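Local structure of mannonate dehydratase (Streptococcus suis, 3BDK) at residues M23-Y28 against Y348-G353. The protein probably catalyses the dehydration of D-mannonate to 2-dehydro-3-deoxy-D-gluconate, with ferrous iron or manganese as cofactor. Residues are numbered along the deposited sequence; the frame is centred on the assembly and turned at random.
With DNO (D-mannose), chain C.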
ATOM      1  N   MET A  23      -9.977  -4.327  -7.851  1.00 49.56           N
ATOM      2  CA  MET A  23      -9.812  -3.510  -6.659  1.00 47.98           C
ATOM      3  C   MET A  23     -10.853  -2.412  -6.655  1.00 46.78           C
ATOM      4  O   MET A  23     -11.076  -1.781  -7.673  1.00 46.92           O
ATOM      5  CB  MET A  23      -8.402  -2.919  -6.602  1.00 47.75           C
ATOM      6  CG  MET A  23      -7.731  -3.039  -5.229  1.00 47.79           C
ATOM      7  SD  MET A  23      -7.390  -4.739  -4.695  1.00 44.75           S
ATOM      8  CE  MET A  23      -6.752  -5.433  -6.220  1.00 45.66           C
ATOM      9  N   SER A  24     -11.494  -2.204  -5.507  1.00 45.47           N
ATOM     10  CA  SER A  24     -12.620  -1.278  -5.393  1.00 44.16           C
ATOM     11  C   SER A  24     -12.513  -0.479  -4.118  1.00 43.50           C
ATOM     12  O   SER A  24     -11.560  -0.650  -3.393  1.00 43.39           O
ATOM     13  CB  SER A  24     -13.922  -2.048  -5.445  1.00 43.88           C
ATOM     14  OG  SER A  24     -13.901  -2.881  -6.581  1.00 43.86           O
ATOM     15  N   PHE A  25     -13.488   0.374  -3.831  1.00 43.13           N
ATOM     16  CA  PHE A  25     -13.313   1.378  -2.792  1.00 43.65           C
ATOM     17  C   PHE A  25     -14.637   2.090  -2.532  1.00 44.91           C
ATOM     18  O   PHE A  25     -15.292   2.559  -3.463  1.00 45.22           O
ATOM     19  CB  PHE A  25     -12.270   2.395  -3.276  1.00 42.61           C
ATOM     20  CG  PHE A  25     -11.450   3.020  -2.195  1.00 40.63           C
ATOM     21  CD1 PHE A  25     -11.728   4.300  -1.756  1.00 39.62           C
ATOM     22  CD2 PHE A  25     -10.354   2.354  -1.649  1.00 39.65           C
ATOM     23  CE1 PHE A  25     -10.948   4.900  -0.768  1.00 38.45           C
ATOM     24  CE2 PHE A  25      -9.567   2.953  -0.659  1.00 36.50           C
ATOM     25  CZ  PHE A  25      -9.866   4.212  -0.223  1.00 38.21           C
ATOM     26  N   ARG A  26     -15.035   2.195  -1.273  1.00 46.41           N
ATOM     27  CA  ARG A  26     -16.339   2.761  -0.974  1.00 48.24           C
ATOM     28  C   ARG A  26     -16.327   4.270  -1.092  1.00 49.54           C
ATOM     29  O   ARG A  26     -15.406   4.919  -0.602  1.00 50.15           O
ATOM     30  CB  ARG A  26     -16.818   2.345   0.416  1.00 48.15           C
ATOM     31  CG  ARG A  26     -18.287   2.601   0.660  1.00 47.78           C
ATOM     32  CD  ARG A  26     -18.742   1.878   1.888  1.00 49.30           C
ATOM     33  NE  ARG A  26     -20.093   2.239   2.306  1.00 49.73           N
ATOM     34  CZ  ARG A  26     -20.770   1.574   3.237  1.00 49.07           C
ATOM     35  NH1 ARG A  26     -20.205   0.532   3.827  1.00 46.58           N
ATOM     36  NH2 ARG A  26     -22.004   1.946   3.575  1.00 48.70           N
ATOM     37  N   TRP A  27     -17.346   4.820  -1.751  1.00 51.19           N
ATOM     38  CA  TRP A  27     -17.521   6.266  -1.844  1.00 52.78           C
ATOM     39  C   TRP A  27     -18.932   6.656  -1.386  1.00 53.62           C
ATOM     40  O   TRP A  27     -19.926   6.121  -1.871  1.00 53.54           O
ATOM     41  CB  TRP A  27     -17.214   6.760  -3.267  1.00 53.09           C
ATOM     42  CG  TRP A  27     -17.274   8.268  -3.424  1.00 54.27           C
ATOM     43  CD1 TRP A  27     -16.429   9.196  -2.865  1.00 54.34           C
ATOM     44  CD2 TRP A  27     -18.232   9.013  -4.188  1.00 55.05           C
ATOM     45  NE1 TRP A  27     -16.807  10.468  -3.234  1.00 53.82           N
ATOM     46  CE2 TRP A  27     -17.907  10.388  -4.042  1.00 53.73           C
ATOM     47  CE3 TRP A  27     -19.337   8.651  -4.982  1.00 54.56           C
ATOM     48  CZ2 TRP A  27     -18.641  11.399  -4.654  1.00 53.29           C
ATOM     49  CZ3 TRP A  27     -20.074   9.661  -5.591  1.00 54.17           C
ATOM     50  CH2 TRP A  27     -19.720  11.022  -5.422  1.00 54.31           C
ATOM     51  N   TYR A  28     -19.006   7.587  -0.442  1.00 54.76           N
ATOM     52  CA  TYR A  28     -20.279   7.961   0.186  1.00 56.01           C
ATOM     53  C   TYR A  28     -21.101   9.041  -0.542  1.00 56.68           C
ATOM     54  O   TYR A  28     -21.912   9.747   0.081  1.00 56.59           O
ATOM     55  CB  TYR A  28     -20.055   8.333   1.665  1.00 56.26           C
ATOM     56  CG  TYR A  28     -19.942   7.112   2.543  1.00 56.80           C
ATOM     57  CD1 TYR A  28     -18.763   6.358   2.578  1.00 56.68           C
ATOM     58  CD2 TYR A  28     -21.024   6.685   3.316  1.00 56.94           C
ATOM     59  CE1 TYR A  28     -18.665   5.214   3.374  1.00 57.38           C
ATOM     60  CE2 TYR A  28     -20.935   5.547   4.113  1.00 57.02           C
ATOM     61  CZ  TYR A  28     -19.754   4.812   4.137  1.00 57.52           C
ATOM     62  OH  TYR A  28     -19.667   3.680   4.929  1.00 57.80           O
ATOM     63  N   TYR A 348      -6.501   7.551   3.585  1.00 37.41           N
ATOM     64  CA  TYR A 348      -5.084   7.163   3.640  1.00 36.58           C
ATOM     65  C   TYR A 348      -4.820   5.694   3.899  1.00 36.09           C
ATOM     66  O   TYR A 348      -4.384   4.969   2.992  1.00 36.30           O
ATOM     67  CB  TYR A 348      -4.336   8.026   4.640  1.00 36.89           C
ATOM     68  CG  TYR A 348      -4.498   9.508   4.395  1.00 36.60           C
ATOM     69  CD1 TYR A 348      -4.514  10.023   3.098  1.00 36.48           C
ATOM     70  CD2 TYR A 348      -4.602  10.392   5.455  1.00 37.78           C
ATOM     71  CE1 TYR A 348      -4.641  11.379   2.857  1.00 37.01           C
ATOM     72  CE2 TYR A 348      -4.740  11.765   5.234  1.00 39.36           C
ATOM     73  CZ  TYR A 348      -4.753  12.245   3.924  1.00 38.49           C
ATOM     74  OH  TYR A 348      -4.889  13.592   3.695  1.00 39.35           O
ATOM     75  N   ASP A 349      -5.100   5.235   5.111  1.00 35.24           N
ATOM     76  CA  ASP A 349      -4.874   3.812   5.427  1.00 34.60           C
ATOM     77  C   ASP A 349      -5.684   2.876   4.528  1.00 34.18           C
ATOM     78  O   ASP A 349      -5.240   1.791   4.174  1.00 33.69           O
ATOM     79  CB  ASP A 349      -5.120   3.502   6.898  1.00 33.75           C
ATOM     80  CG  ASP A 349      -4.385   2.258   7.349  1.00 33.71           C
ATOM     81  OD1 ASP A 349      -3.222   2.072   6.913  1.00 31.99           O
ATOM     82  OD2 ASP A 349      -4.961   1.464   8.138  1.00 32.17           O
ATOM     83  N   ARG A 350      -6.863   3.325   4.125  1.00 34.10           N
ATOM     84  CA  ARG A 350      -7.659   2.572   3.179  1.00 33.75           C
ATOM     85  C   ARG A 350      -6.832   2.367   1.903  1.00 33.04           C
ATOM     86  O   ARG A 350      -6.637   1.240   1.446  1.00 32.87           O
ATOM     87  CB  ARG A 350      -8.952   3.317   2.927  1.00 34.17           C
ATOM     88  CG  ARG A 350     -10.184   2.460   3.038  1.00 36.21           C
ATOM     89  CD  ARG A 350     -11.327   3.147   3.816  1.00 37.94           C
ATOM     90  NE  ARG A 350     -11.694   4.494   3.351  1.00 39.00           N
ATOM     91  CZ  ARG A 350     -12.367   4.764   2.230  1.00 37.21           C
ATOM     92  NH1 ARG A 350     -12.731   3.792   1.406  1.00 36.82           N
ATOM     93  NH2 ARG A 350     -12.665   6.017   1.921  1.00 33.82           N
ATOM     94  N   ALA A 351      -6.281   3.446   1.359  1.00 32.61           N
ATOM     95  CA  ALA A 351      -5.421   3.320   0.156  1.00 31.49           C
ATOM     96  C   ALA A 351      -4.163   2.478   0.397  1.00 30.58           C
ATOM     97  O   ALA A 351      -3.869   1.569  -0.399  1.00 30.62           O
ATOM     98  CB  ALA A 351      -5.082   4.665  -0.407  1.00 31.64           C
ATOM     99  N   LEU A 352      -3.451   2.736   1.504  1.00 29.22           N
ATOM    100  CA  LEU A 352      -2.280   1.912   1.875  1.00 28.07           C
ATOM    101  C   LEU A 352      -2.599   0.418   1.886  1.00 27.97           C
ATOM    102  O   LEU A 352      -1.764  -0.405   1.473  1.00 28.23           O
ATOM    103  CB  LEU A 352      -1.640   2.347   3.206  1.00 27.43           C
ATOM    104  CG  LEU A 352      -0.923   3.709   3.264  1.00 26.39           C
ATOM    105  CD1 LEU A 352      -0.490   4.032   4.660  1.00 23.85           C
ATOM    106  CD2 LEU A 352       0.284   3.790   2.346  1.00 23.30           C
ATOM    107  N   GLY A 353      -3.801   0.075   2.351  1.00 27.41           N
ATOM    108  CA  GLY A 353      -4.326  -1.279   2.228  1.00 27.02           C
ATOM    109  C   GLY A 353      -4.437  -1.735   0.780  1.00 27.10           C
ATOM    110  O   GLY A 353      -3.897  -2.785   0.402  1.00 26.65           O
TER
HETATM  111  C1  DNO C 387     -19.312  -1.498   9.340  1.00 76.00           C
HETATM  112  C2  DNO C 387     -18.990  -0.902   7.960  1.00 76.10           C
HETATM  113  C3  DNO C 387     -19.836   0.350   7.571  1.00 76.65           C
HETATM  114  C4  DNO C 387     -21.399   0.312   7.565  1.00 77.21           C
HETATM  115  C5  DNO C 387     -22.134  -0.967   7.061  1.00 77.64           C
HETATM  116  C6  DNO C 387     -23.502  -0.582   6.483  1.00 77.45           C
HETATM  117  O1  DNO C 387     -18.578  -2.353   9.839  1.00 74.57           O
HETATM  118  O2  DNO C 387     -19.048  -1.923   6.947  1.00 75.96           O
HETATM  119  O3  DNO C 387     -19.431   0.775   6.273  1.00 77.21           O
HETATM  120  O4  DNO C 387     -21.889   0.707   8.853  1.00 76.63           O
HETATM  121  O5  DNO C 387     -21.412  -1.688   6.050  1.00 77.91           O
HETATM  122  O6  DNO C 387     -24.509  -0.773   7.480  1.00 76.74           O
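Phe25 and Arg350 make most of this buried contact, a flat aromatic ring set against a flat guanidinium group. The two planes are 26° apart, a slight tilt. NH1 of Arg350 sits over one face of the ring, displaced toward its rim, and comes 3.0 Å from CE1 of Phe25; CZ of Arg350 follows at 3.3 Å from the same carbon. The aliphatic base of the arginine joins in, with CB of Arg350 3.4 Å from CZ of Phe25. Bends at chi2 (136°) and chi3 (52°) fold the Arg350 chain, bringing CB and the guanidinium against the same phenyl ring. At the ring's edge the helix backbone takes over, N of Ala351 lying 3.9 Å from CE2 of Phe25.

Polar anchoring comes from elsewhere. Arg350 donates from NE to the carbonyl of Gly346 and from NH2 to that of Tyr345, two bonds that help fix the rotation of the guanidinium against the ring face. The O of Arg26 approaches this group near its plane, 3.5 Å from NH1 of Arg350, a near approach and not a hydrogen bond.

In this xylose isomerase-like TIM barrel, the contact joins the loop segment 23-28, whose backbone hydrogen-bonds to strand 47-50, to the start of helix 348-368, so the two ends of the barrel sequence meet.

Two side chains further along the loop, Arg26 and Tyr28, reach the ligand. Arg26, its chain extended from CG to NE, carries NH1 to the bound D-mannose, with a weak hydrogen bond to O5 at 3.4 Å. Tyr28 OH accepts a hydrogen bond from O3 of the sugar at 3.2 Å, while its ring meets that of Tyr345, another pocket residue, edge-to-face.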